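Local structure of DNA repair protein PprA (Deinococcus deserti, 6MC8) at residues 46-51 / 73-78; 171-174 / 180-183; 183-188 / 270-275; 264-269 / 274-279. The protein binds DNA, forms filaments and takes part in DNA damage repair and genome segregation. The protein carries 2 engineered substitutions. All blocks are in the same frame, centred on the assembly; numbering follows the deposited sequence.

Contacts 2, 3 and 4 gather around one four-stranded antiparallel sheet, while contact 1 belongs to the helical N-terminal part of the chain. Contacts 3 and 4 are the nearest neighbours, with centres about 6 Å apart, and share the start of helix 274-304 at V274 and D275. Contacts 2 and 3 share T183 on strand 179-186, their centres about 15 Å apart. T183 OG1 also meets W277 NE1 of contact 4 at 2.7 Å, a probable hydrogen bond. Contact 1 is about 21 Å from contact 4 between centres, yet D78 OD2 and R265 NH1 bridge them by a salt bridge of 2.9 Å. R272 in contact 3 packs against the second subunit.

Contact 1: 46-51 / 73-78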
loop_
_atom_site.group_PDB
_atom_site.type_symbol
_atom_site.label_atom_id
_atom_site.label_comp_id
_atom_site.label_asym_id
_atom_site.label_seq_id
_atom_site.Cartn_x
_atom_site.Cartn_y
_atom_site.Cartn_z
ATOM N N ALA A 46 -15.893 -24.991 12.324
ATOM C CA ALA A 46 -14.769 -24.111 12.579
ATOM C C ALA A 46 -14.645 -23.722 14.044
ATOM O O ALA A 46 -13.840 -22.854 14.371
ATOM C CB ALA A 46 -14.874 -22.855 11.716
ATOM N N GLY A 47 -15.412 -24.343 14.929
ATOM C CA GLY A 47 -15.288 -24.090 16.345
ATOM C C GLY A 47 -16.129 -22.958 16.878
ATOM O O GLY A 47 -15.934 -22.553 18.027
ATOM N N LEU A 48 -17.060 -22.440 16.088
ATOM C CA LEU A 48 -17.865 -21.305 16.508
ATOM C C LEU A 48 -19.149 -21.765 17.179
ATOM O O LEU A 48 -19.757 -22.759 16.778
ATOM C CB LEU A 48 -18.217 -20.420 15.314
ATOM C CG LEU A 48 -17.220 -19.424 14.730
ATOM C CD1 LEU A 48 -16.153 -20.082 13.884
ATOM C CD2 LEU A 48 -17.972 -18.412 13.925
ATOM N N GLN A 49 -19.560 -21.010 18.175
ATOM C CA GLN A 49 -20.902 -21.169 18.761
ATOM C C GLN A 49 -21.678 -19.981 18.200
ATOM O O GLN A 49 -21.429 -18.890 18.592
ATOM C CB GLN A 49 -20.833 -21.221 20.278
ATOM C CG GLN A 49 -20.581 -22.606 20.827
ATOM C CD GLN A 49 -20.260 -22.530 22.282
ATOM O OE1 GLN A 49 -19.581 -21.629 22.708
ATOM N NE2 GLN A 49 -20.757 -23.461 23.062
ATOM N N SER A 50 -22.615 -20.231 17.304
ATOM C CA SER A 50 -23.288 -19.174 16.563
ATOM C C SER A 50 -24.292 -18.440 17.440
ATOM O O SER A 50 -24.989 -19.043 18.257
ATOM C CB SER A 50 -23.989 -19.752 15.336
ATOM O OG SER A 50 -24.635 -18.745 14.587
ATOM N N ASP A 51 -24.359 -17.126 17.261
ATOM C CA ASP A 51 -25.246 -16.268 18.028
ATOM C C ASP A 51 -26.474 -15.827 17.248
ATOM O O ASP A 51 -27.264 -15.038 17.769
ATOM C CB ASP A 51 -24.488 -15.030 18.516
ATOM C CG ASP A 51 -23.478 -15.348 19.588
ATOM O OD1 ASP A 51 -23.703 -16.294 20.363
ATOM O OD2 ASP A 51 -22.456 -14.649 19.660
ATOM N N LEU A 73 -19.280 -16.093 9.258
ATOM C CA LEU A 73 -18.771 -16.683 8.025
ATOM C C LEU A 73 -17.315 -16.305 7.787
ATOM O O LEU A 73 -16.528 -17.124 7.301
ATOM C CB LEU A 73 -19.634 -16.244 6.846
ATOM C CG LEU A 73 -19.286 -16.746 5.445
ATOM C CD1 LEU A 73 -19.509 -18.236 5.304
ATOM C CD2 LEU A 73 -20.069 -15.980 4.412
ATOM N N ARG A 74 -16.935 -15.074 8.128
ATOM C CA ARG A 74 -15.550 -14.653 7.949
ATOM C C ARG A 74 -14.637 -15.296 8.983
ATOM O O ARG A 74 -13.470 -15.575 8.696
ATOM C CB ARG A 74 -15.455 -13.130 8.009
ATOM C CG ARG A 74 -16.047 -12.431 6.804
ATOM C CD ARG A 74 -16.078 -10.931 6.987
ATOM N NE ARG A 74 -16.689 -10.270 5.843
ATOM C CZ ARG A 74 -16.998 -8.981 5.799
ATOM N NH1 ARG A 74 -16.780 -8.207 6.849
ATOM N NH2 ARG A 74 -17.556 -8.473 4.711
ATOM N N LEU A 75 -15.149 -15.545 10.188
ATOM C CA LEU A 75 -14.353 -16.241 11.190
ATOM C C LEU A 75 -14.206 -17.716 10.838
ATOM O O LEU A 75 -13.173 -18.330 11.119
ATOM C CB LEU A 75 -14.976 -16.063 12.575
ATOM C CG LEU A 75 -14.202 -16.660 13.754
ATOM C CD1 LEU A 75 -12.814 -16.054 13.837
ATOM C CD2 LEU A 75 -14.943 -16.455 15.052
ATOM N N ALA A 76 -15.223 -18.292 10.198
ATOM C CA ALA A 76 -15.130 -19.680 9.767
ATOM C C ALA A 76 -14.158 -19.839 8.606
ATOM O O ALA A 76 -13.460 -20.851 8.513
ATOM C CB ALA A 76 -16.513 -20.208 9.394
ATOM N N HIS A 77 -14.090 -18.847 7.715
ATOM C CA HIS A 77 -13.151 -18.931 6.602
ATOM C C HIS A 77 -11.718 -18.671 7.041
ATOM O O HIS A 77 -10.777 -19.095 6.363
ATOM C CB HIS A 77 -13.542 -17.977 5.478
ATOM C CG HIS A 77 -14.591 -18.521 4.567
ATOM N ND1 HIS A 77 -14.335 -19.549 3.689
ATOM C CD2 HIS A 77 -15.881 -18.172 4.372
ATOM C CE1 HIS A 77 -15.428 -19.821 3.005
ATOM N NE2 HIS A 77 -16.380 -18.998 3.397
ATOM N N ASP A 78 -11.529 -17.979 8.166
ATOM C CA ASP A 78 -10.187 -17.830 8.720
ATOM C C ASP A 78 -9.663 -19.160 9.236
ATOM O O ASP A 78 -8.451 -19.376 9.307
ATOM C CB ASP A 78 -10.186 -16.800 9.848
ATOM C CG ASP A 78 -10.391 -15.395 9.358
ATOM O OD1 ASP A 78 -9.992 -15.094 8.220
ATOM O OD2 ASP A 78 -10.954 -14.586 10.114
#
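L48 packs against L75, and A46 against A76, where the loop before helix 52-57 runs past helix 62-80. The CB of L48 leads toward the helix but leaves the touching to the branch beyond it. CG comes within 3.8 Å of L75 CD2. From there the two methyls part. L48 CD1 lies 3.9 Å from L75 CG and also reaches the backbone, 4.2 Å from A76 N. L48 CD2 rests 3.8 Å from L75 CD2, with L75 CB close behind. The two leucines cross obliquely. L75 sets its CG opposite its own backbone N (chi1 -176°), which sends CG and its methyls to the loop side, CD2 foremost in the contact with L48. Between A46 and L48 the chain makes the turn of a Schellman motif that ends the preceding helix. G47, with positive phi, is its C-prime residue, and L48 N points back to V43 O. Just before the turn, A46 CB lies 3.7 Å from A76 CA. A46 CB is also 3.9 Å from A76 CB. Cutting L48 back to an alanine is likely to open a gap beside L75 and leave its CD2 methyl without its main neighbour across the contact. V43 touches both L48 and A76, tying helix 35-43 to the same apolar patch. Polar bonds hold the flanks: A46 O accepts from R79 NH1, and E72 binds both S50 OG and the backbone N of D51.

Contact 2: 171-174 / 180-183; sequences HWTP and WTRT
W172 is the tightly packed part of this contact, with R182 over one ring face and W180 at its rim. R182 CD stands 3.8 Å from the centroid of the six-membered ring, only 5° off the ring normal, a CH-pi contact. Further along the side chain the guanidinium lies nearly flat over the indole, the two planes 18° apart, and R182 CZ is 3.4 Å from W172 CZ2. An R182 chi1 of 61° places CG between the backbone N and the carbonyl carbon, and the extended chain then runs across the ring. R182 NE forms a salt bridge with E193, and W172 NE1 is bound to S138 O, so both groups are also held from outside. At the ring edge, W172 CZ3 meets W180 O. With an alanine here instead of W172, the R182 guanidinium would probably lose its flat support and S138 O the N-H of the indole. T173 and T181 bond through both backbone groups, each N to the other's O at 2.9 Å, and their CG2 methyls lie side by side on one sheet face. The looser end is at P174, which is exposed. Its CG lies over the W180 six-membered ring, 3.9 Å from the centroid, and R137 makes a cation-pi contact with W180. T173-T181 is the hydrogen-bonded pair and P174-W180 the non-hydrogen-bonded pair of an antiparallel beta hairpin, built from strands 168-176 and 179-186.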
loop_
_atom_site.group_PDB
_atom_site.type_symbol
_atom_site.label_atom_id
_atom_site.label_comp_id
_atom_site.label_asym_id
_atom_site.label_seq_id
_atom_site.Cartn_x
_atom_site.Cartn_y
_atom_site.Cartn_z
ATOM N N HIS A 171 5.199 -14.392 2.036
ATOM C CA HIS A 171 4.973 -15.732 1.465
ATOM C C HIS A 171 4.977 -16.722 2.623
ATOM O O HIS A 171 5.374 -16.403 3.711
ATOM C CB HIS A 171 6.096 -16.131 0.497
ATOM C CG HIS A 171 6.003 -15.687 -0.925
ATOM N ND1 HIS A 171 5.058 -16.134 -1.777
ATOM C CD2 HIS A 171 6.801 -14.910 -1.665
ATOM C CE1 HIS A 171 5.246 -15.602 -2.947
ATOM N NE2 HIS A 171 6.284 -14.863 -2.904
ATOM N N TRP A 172 4.573 -17.941 2.368
ATOM C CA TRP A 172 4.590 -18.966 3.399
ATOM C C TRP A 172 6.018 -19.239 3.854
ATOM O O TRP A 172 6.943 -19.321 3.045
ATOM C CB TRP A 172 3.965 -20.259 2.885
ATOM C CG TRP A 172 2.498 -20.218 2.619
ATOM C CD1 TRP A 172 1.887 -20.188 1.407
ATOM C CD2 TRP A 172 1.455 -20.196 3.593
ATOM N NE1 TRP A 172 0.529 -20.165 1.561
ATOM C CE2 TRP A 172 0.237 -20.164 2.897
ATOM C CE3 TRP A 172 1.434 -20.200 4.987
ATOM C CZ2 TRP A 172 -0.988 -20.146 3.547
ATOM C CZ3 TRP A 172 0.224 -20.173 5.626
ATOM C CH2 TRP A 172 -0.974 -20.146 4.908
ATOM N N THR A 173 6.195 -19.366 5.164
ATOM C CA THR A 173 7.464 -19.756 5.746
ATOM C C THR A 173 7.179 -20.822 6.798
ATOM O O THR A 173 6.081 -20.846 7.365
ATOM C CB THR A 173 8.212 -18.528 6.332
ATOM O OG1 THR A 173 9.544 -18.882 6.719
ATOM C CG2 THR A 173 7.509 -17.936 7.516
ATOM N N PRO A 174 8.093 -21.772 7.008
ATOM C CA PRO A 174 7.813 -22.860 7.956
ATOM C C PRO A 174 7.780 -22.369 9.395
ATOM O O PRO A 174 8.648 -21.610 9.829
ATOM C CB PRO A 174 8.972 -23.835 7.723
ATOM C CG PRO A 174 9.453 -23.531 6.371
ATOM C CD PRO A 174 9.286 -22.066 6.199
ATOM N N TRP A 180 2.770 -23.845 8.713
ATOM C CA TRP A 180 3.263 -22.798 7.836
ATOM C C TRP A 180 2.593 -21.481 8.196
ATOM O O TRP A 180 1.427 -21.452 8.592
ATOM C CB TRP A 180 3.003 -23.171 6.384
ATOM C CG TRP A 180 3.923 -24.233 5.909
ATOM C CD1 TRP A 180 3.803 -25.570 6.116
ATOM C CD2 TRP A 180 5.077 -24.057 5.089
ATOM N NE1 TRP A 180 4.834 -26.236 5.514
ATOM C CE2 TRP A 180 5.630 -25.326 4.873
ATOM C CE3 TRP A 180 5.704 -22.944 4.529
ATOM C CZ2 TRP A 180 6.774 -25.515 4.113
ATOM C CZ3 TRP A 180 6.835 -23.131 3.782
ATOM C CH2 TRP A 180 7.360 -24.409 3.578
ATOM N N THR A 181 3.338 -20.388 8.074
ATOM C CA THR A 181 2.853 -19.111 8.569
ATOM C C THR A 181 3.191 -17.978 7.608
ATOM O O THR A 181 4.127 -18.069 6.812
ATOM C CB THR A 181 3.400 -18.826 9.979
ATOM O OG1 THR A 181 2.822 -17.623 10.489
ATOM C CG2 THR A 181 4.892 -18.701 9.972
ATOM N N ARG A 182 2.388 -16.915 7.678
ATOM C CA ARG A 182 2.587 -15.711 6.887
ATOM C C ARG A 182 1.967 -14.517 7.598
ATOM O O ARG A 182 1.048 -14.659 8.405
ATOM C CB ARG A 182 2.012 -15.852 5.472
ATOM C CG ARG A 182 0.526 -16.113 5.389
ATOM C CD ARG A 182 0.141 -16.346 3.948
ATOM N NE ARG A 182 -1.248 -16.742 3.780
ATOM C CZ ARG A 182 -1.807 -16.996 2.604
ATOM N NH1 ARG A 182 -1.093 -16.888 1.499
ATOM N NH2 ARG A 182 -3.076 -17.361 2.531
ATOM N N THR A 183 2.489 -13.337 7.285
ATOM C CA THR A 183 2.136 -12.090 7.948
ATOM C C THR A 183 1.839 -11.034 6.894
ATOM O O THR A 183 2.567 -10.921 5.906
ATOM C CB THR A 183 3.283 -11.638 8.875
ATOM O OG1 THR A 183 3.443 -12.588 9.935
ATOM C CG2 THR A 183 3.043 -10.250 9.456
#

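Contact 3: 183-188 / 270-275; sequences TWRQGE and EGREVD
G271 offers its carbonyl O to R185, the first link between this turn and strand 179-186. R185 NH2 lies 2.6 Å from G271 O. With 131° at the hydrogen the bond is bent. The oxygen is close to the guanidinium plane, but the donor stands above the carbonyl plane, not on a lone pair. R185 reaches it with a kink at chi3 (-73°) that swings the guanidinium toward the turn. R272 comes next and lays its guanidinium over one face of the R185 group. The centres are 4.0 Å apart, the planes 23° apart, and the two side chains run roughly at right angles. R185 NH1 and R272 NH1 are 3.6 Å apart. The like charges are probably eased by carbonyls: R185 also donates to L161 O and I162 O, and R272 makes weak bonds to E163 O and A165 O. A water links R272 NE weakly to E188, standing 2.7 Å from E188 OE1. R272 also packs against H147 of the second subunit. E273 follows at the N-cap position, its N bonded back to E270 O, and V274 and D275 begin helix 274-304. The result is a stacked arginine pair set at the C-terminal end of helix 156-163, where carbonyl oxygens gather, and joined to the turn between strand 261-267 and helix 274-304.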
loop_
_atom_site.group_PDB
_atom_site.type_symbol
_atom_site.label_atom_id
_atom_site.label_comp_id
_atom_site.label_asym_id
_atom_site.label_seq_id
_atom_site.Cartn_x
_atom_site.Cartn_y
_atom_site.Cartn_z
ATOM N N THR A 183 2.489 -13.337 7.285
ATOM C CA THR A 183 2.136 -12.090 7.948
ATOM C C THR A 183 1.839 -11.034 6.894
ATOM O O THR A 183 2.567 -10.921 5.906
ATOM C CB THR A 183 3.283 -11.638 8.875
ATOM O OG1 THR A 183 3.443 -12.588 9.935
ATOM C CG2 THR A 183 3.043 -10.250 9.456
ATOM N N TRP A 184 0.761 -10.276 7.089
ATOM C CA TRP A 184 0.441 -9.218 6.146
ATOM C C TRP A 184 -0.223 -8.050 6.860
ATOM O O TRP A 184 -0.848 -8.212 7.909
ATOM C CB TRP A 184 -0.446 -9.742 5.010
ATOM C CG TRP A 184 -1.863 -10.077 5.360
ATOM C CD1 TRP A 184 -2.964 -9.321 5.106
ATOM C CD2 TRP A 184 -2.329 -11.242 6.047
ATOM N NE1 TRP A 184 -4.088 -9.950 5.563
ATOM C CE2 TRP A 184 -3.727 -11.132 6.151
ATOM C CE3 TRP A 184 -1.700 -12.368 6.585
ATOM C CZ2 TRP A 184 -4.509 -12.108 6.759
ATOM C CZ3 TRP A 184 -2.478 -13.332 7.190
ATOM C CH2 TRP A 184 -3.865 -13.192 7.278
ATOM N N ARG A 185 -0.054 -6.865 6.281
ATOM C CA ARG A 185 -0.745 -5.655 6.702
ATOM C C ARG A 185 -1.639 -5.170 5.570
ATOM O O ARG A 185 -1.214 -5.133 4.414
ATOM C CB ARG A 185 0.242 -4.550 7.108
ATOM C CG ARG A 185 -0.430 -3.220 7.442
ATOM C CD ARG A 185 0.516 -2.144 7.926
ATOM N NE ARG A 185 0.977 -2.399 9.280
ATOM C CZ ARG A 185 2.236 -2.635 9.605
ATOM N NH1 ARG A 185 3.169 -2.635 8.669
ATOM N NH2 ARG A 185 2.564 -2.861 10.865
ATOM N N GLN A 186 -2.879 -4.823 5.901
ATOM C CA GLN A 186 -3.784 -4.167 4.967
ATOM C C GLN A 186 -4.369 -2.949 5.666
ATOM O O GLN A 186 -5.250 -3.083 6.521
ATOM C CB GLN A 186 -4.886 -5.107 4.490
ATOM C CG GLN A 186 -5.722 -4.515 3.381
ATOM C CD GLN A 186 -6.781 -5.462 2.889
ATOM O OE1 GLN A 186 -6.957 -6.548 3.432
ATOM N NE2 GLN A 186 -7.488 -5.064 1.843
ATOM N N GLY A 187 -3.877 -1.769 5.306
ATOM C CA GLY A 187 -4.309 -0.544 5.942
ATOM C C GLY A 187 -3.746 -0.387 7.335
ATOM O O GLY A 187 -2.532 -0.270 7.512
ATOM N N GLU A 188 -4.618 -0.383 8.336
ATOM C CA GLU A 188 -4.203 -0.285 9.726
ATOM C C GLU A 188 -4.143 -1.639 10.412
ATOM O O GLU A 188 -3.759 -1.709 11.581
ATOM C CB GLU A 188 -5.151 0.638 10.494
ATOM C CG GLU A 188 -5.163 2.071 9.996
ATOM C CD GLU A 188 -3.847 2.780 10.214
ATOM O OE1 GLU A 188 -3.177 2.498 11.228
ATOM O OE2 GLU A 188 -3.478 3.616 9.364
ATOM N N GLU A 270 -0.883 -0.926 18.086
ATOM C CA GLU A 270 -0.181 -2.167 18.388
ATOM C C GLU A 270 0.237 -2.913 17.129
ATOM O O GLU A 270 1.080 -3.809 17.208
ATOM C CB GLU A 270 -1.058 -3.066 19.261
ATOM C CG GLU A 270 -1.313 -2.545 20.669
ATOM C CD GLU A 270 -2.469 -1.564 20.750
ATOM O OE1 GLU A 270 -3.120 -1.311 19.718
ATOM O OE2 GLU A 270 -2.724 -1.041 21.852
ATOM N N GLY A 271 -0.278 -2.493 15.976
ATOM C CA GLY A 271 0.003 -3.072 14.649
ATOM C C GLY A 271 1.425 -2.860 14.198
ATOM O O GLY A 271 1.847 -3.545 13.311
ATOM N N ARG A 272 2.095 -1.852 14.732
ATOM C CA ARG A 272 3.494 -1.566 14.333
ATOM C C ARG A 272 4.519 -2.058 15.356
ATOM O O ARG A 272 5.661 -1.682 15.211
ATOM C CB ARG A 272 3.676 -0.091 14.012
ATOM C CG ARG A 272 2.798 0.360 12.870
ATOM C CD ARG A 272 3.296 1.542 12.103
ATOM N NE ARG A 272 2.433 1.722 10.977
ATOM C CZ ARG A 272 2.709 1.372 9.760
ATOM N NH1 ARG A 272 3.861 0.830 9.467
ATOM N NH2 ARG A 272 1.824 1.563 8.818
ATOM N N GLU A 273 4.113 -2.870 16.325
ATOM C CA GLU A 273 5.045 -3.370 17.321
ATOM C C GLU A 273 5.333 -4.841 17.054
ATOM O O GLU A 273 4.421 -5.609 16.738
ATOM C CB GLU A 273 4.488 -3.178 18.730
ATOM C CG GLU A 273 4.273 -1.724 19.106
ATOM C CD GLU A 273 5.562 -0.934 19.196
ATOM O OE1 GLU A 273 6.601 -1.516 19.568
ATOM O OE2 GLU A 273 5.538 0.277 18.899
ATOM N N VAL A 274 6.603 -5.229 17.174
ATOM C CA VAL A 274 6.984 -6.593 16.833
ATOM C C VAL A 274 6.694 -7.540 17.991
ATOM O O VAL A 274 6.535 -8.748 17.791
ATOM C CB VAL A 274 8.462 -6.651 16.410
ATOM C CG1 VAL A 274 8.697 -5.783 15.192
ATOM C CG2 VAL A 274 9.362 -6.217 17.542
ATOM N N ASP A 275 6.616 -7.014 19.213
ATOM C CA ASP A 275 6.319 -7.874 20.350
ATOM C C ASP A 275 4.836 -8.209 20.396
ATOM O O ASP A 275 4.438 -9.225 20.976
ATOM C CB ASP A 275 6.773 -7.213 21.649
ATOM C CG ASP A 275 8.283 -7.114 21.758
ATOM O OD1 ASP A 275 8.981 -7.937 21.133
ATOM O OD2 ASP A 275 8.772 -6.223 22.482
HETATM O O HOH W 1 -0.621 3.372 10.980
#

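Contact 4: 264-269 / 274-279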
loop_
_atom_site.group_PDB
_atom_site.type_symbol
_atom_site.label_atom_id
_atom_site.label_comp_id
_atom_site.label_asym_id
_atom_site.label_seq_id
_atom_site.Cartn_x
_atom_site.Cartn_y
_atom_site.Cartn_z
ATOM N N VAL A 264 -4.983 -14.196 13.517
ATOM C CA VAL A 264 -5.042 -13.166 14.547
ATOM C C VAL A 264 -4.780 -11.820 13.887
ATOM O O VAL A 264 -3.817 -11.673 13.127
ATOM C CB VAL A 264 -4.038 -13.437 15.682
ATOM C CG1 VAL A 264 -4.049 -12.310 16.693
ATOM C CG2 VAL A 264 -4.368 -14.730 16.372
ATOM N N ARG A 265 -5.642 -10.844 14.166
ATOM C CA ARG A 265 -5.545 -9.516 13.583
ATOM C C ARG A 265 -5.373 -8.466 14.673
ATOM O O ARG A 265 -5.785 -8.660 15.819
ATOM C CB ARG A 265 -6.780 -9.193 12.741
ATOM C CG ARG A 265 -6.889 -10.030 11.487
ATOM C CD ARG A 265 -8.148 -9.716 10.719
ATOM N NE ARG A 265 -8.262 -10.515 9.507
ATOM C CZ ARG A 265 -8.843 -11.705 9.449
ATOM N NH1 ARG A 265 -9.359 -12.249 10.538
ATOM N NH2 ARG A 265 -8.900 -12.356 8.303
ATOM N N GLU A 266 -4.749 -7.353 14.302
ATOM C CA GLU A 266 -4.497 -6.248 15.211
ATOM C C GLU A 266 -4.578 -4.932 14.455
ATOM O O GLU A 266 -3.910 -4.751 13.436
ATOM C CB GLU A 266 -3.129 -6.374 15.876
ATOM C CG GLU A 266 -2.827 -5.265 16.858
ATOM C CD GLU A 266 -3.708 -5.304 18.085
ATOM O OE1 GLU A 266 -4.106 -6.403 18.513
ATOM O OE2 GLU A 266 -4.023 -4.225 18.613
ATOM N N THR A 267 -5.389 -4.016 14.965
ATOM C CA THR A 267 -5.598 -2.718 14.349
ATOM C C THR A 267 -5.058 -1.622 15.256
ATOM O O THR A 267 -5.089 -1.737 16.481
ATOM C CB THR A 267 -7.082 -2.470 14.077
ATOM O OG1 THR A 267 -7.792 -2.435 15.319
ATOM C CG2 THR A 267 -7.654 -3.581 13.230
ATOM N N GLY A 268 -4.548 -0.564 14.642
ATOM C CA GLY A 268 -4.149 0.604 15.398
ATOM C C GLY A 268 -2.679 0.699 15.746
ATOM O O GLY A 268 -1.810 0.449 14.909
ATOM N N ARG A 269 -2.399 1.064 16.997
ATOM C CA ARG A 269 -1.036 1.405 17.389
ATOM C C ARG A 269 -0.218 0.156 17.687
ATOM O O ARG A 269 1.008 0.156 17.544
ATOM C CB ARG A 269 -1.081 2.351 18.591
ATOM C CG ARG A 269 0.229 3.023 18.954
ATOM C CD ARG A 269 0.904 2.388 20.154
ATOM N NE ARG A 269 0.115 2.550 21.370
ATOM C CZ ARG A 269 0.370 1.923 22.510
ATOM N NH1 ARG A 269 -0.396 2.131 23.569
ATOM N NH2 ARG A 269 1.402 1.099 22.594
ATOM N N VAL A 274 6.603 -5.229 17.174
ATOM C CA VAL A 274 6.984 -6.593 16.833
ATOM C C VAL A 274 6.694 -7.540 17.991
ATOM O O VAL A 274 6.535 -8.748 17.791
ATOM C CB VAL A 274 8.462 -6.651 16.410
ATOM C CG1 VAL A 274 8.697 -5.783 15.192
ATOM C CG2 VAL A 274 9.362 -6.217 17.542
ATOM N N ASP A 275 6.616 -7.014 19.213
ATOM C CA ASP A 275 6.319 -7.874 20.350
ATOM C C ASP A 275 4.836 -8.209 20.396
ATOM O O ASP A 275 4.438 -9.225 20.976
ATOM C CB ASP A 275 6.773 -7.213 21.649
ATOM C CG ASP A 275 8.283 -7.114 21.758
ATOM O OD1 ASP A 275 8.981 -7.937 21.133
ATOM O OD2 ASP A 275 8.772 -6.223 22.482
ATOM N N ARG A 276 4.003 -7.365 19.785
ATOM C CA ARG A 276 2.599 -7.706 19.601
ATOM C C ARG A 276 2.442 -8.813 18.568
ATOM O O ARG A 276 1.697 -9.772 18.790
ATOM C CB ARG A 276 1.805 -6.475 19.178
ATOM C CG ARG A 276 0.341 -6.758 18.943
ATOM C CD ARG A 276 -0.401 -7.008 20.234
ATOM N NE ARG A 276 -1.790 -7.361 19.982
ATOM C CZ ARG A 276 -2.249 -8.606 19.939
ATOM N NH1 ARG A 276 -1.437 -9.619 20.188
ATOM N NH2 ARG A 276 -3.528 -8.834 19.689
ATOM N N TRP A 277 3.143 -8.686 17.432
ATOM C CA TRP A 277 3.097 -9.688 16.368
ATOM C C TRP A 277 3.586 -11.046 16.850
ATOM O O TRP A 277 3.070 -12.084 16.426
ATOM C CB TRP A 277 3.946 -9.236 15.178
ATOM C CG TRP A 277 4.050 -10.288 14.119
ATOM C CD1 TRP A 277 3.117 -10.614 13.188
ATOM C CD2 TRP A 277 5.113 -11.234 13.968
ATOM N NE1 TRP A 277 3.554 -11.673 12.434
ATOM C CE2 TRP A 277 4.775 -12.074 12.899
ATOM C CE3 TRP A 277 6.320 -11.445 14.637
ATOM C CZ2 TRP A 277 5.606 -13.100 12.469
ATOM C CZ3 TRP A 277 7.140 -12.459 14.212
ATOM C CH2 TRP A 277 6.783 -13.275 13.138
ATOM N N LYS A 278 4.602 -11.055 17.714
ATOM C CA LYS A 278 5.080 -12.308 18.283
ATOM C C LYS A 278 4.021 -12.936 19.177
ATOM O O LYS A 278 3.872 -14.161 19.211
ATOM C CB LYS A 278 6.373 -12.063 19.057
ATOM C CG LYS A 278 7.629 -12.368 18.275
ATOM C CD LYS A 278 8.868 -11.888 19.006
ATOM N N ALA A 279 3.249 -12.105 19.874
ATOM C CA ALA A 279 2.140 -12.618 20.664
ATOM C C ALA A 279 0.958 -12.990 19.779
ATOM O O ALA A 279 0.111 -13.793 20.179
ATOM C CB ALA A 279 1.731 -11.586 21.711
#
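E266 and R276 reach each other through matching torsions. In each, CG stands opposite the backbone N (chi1 -179° in E266 and 179° in R276), and each chain then bends at chi2. The two side chains meet at about a right angle, and their CG atoms come within 4.1 Å. One carboxylate oxygen does the work. E266 OE1 is 2.8 Å from R276 NH2 and 2.9 Å from R276 NE, the second bond being weak. Together they form a salt bridge in which two N-H groups converge on a single oxygen. NH2 meets OE1 on its anti side and somewhat out of the carboxylate plane, and the carboxylate and guanidinium planes are 67° apart. This is therefore not the flat pairing of two oxygens with two nitrogens. The bridge spans the short turn from strand 261-267, at the edge of the four-stranded antiparallel sheet in this chain, to helix 274-304, which packs against that sheet. Strand alternation decides who faces the helix. V264 and E266 point toward it, and V264 packs on M280 and A284 further along. R265 points away and forms a salt bridge with D78. W277 turns away from this strand and packs on V192, L158 and I162. The other oxygen, E266 OE2, lies close to E270 OE1. The positive charge of R276 probably eases that pairing of like charges, and its side chain also touches E270.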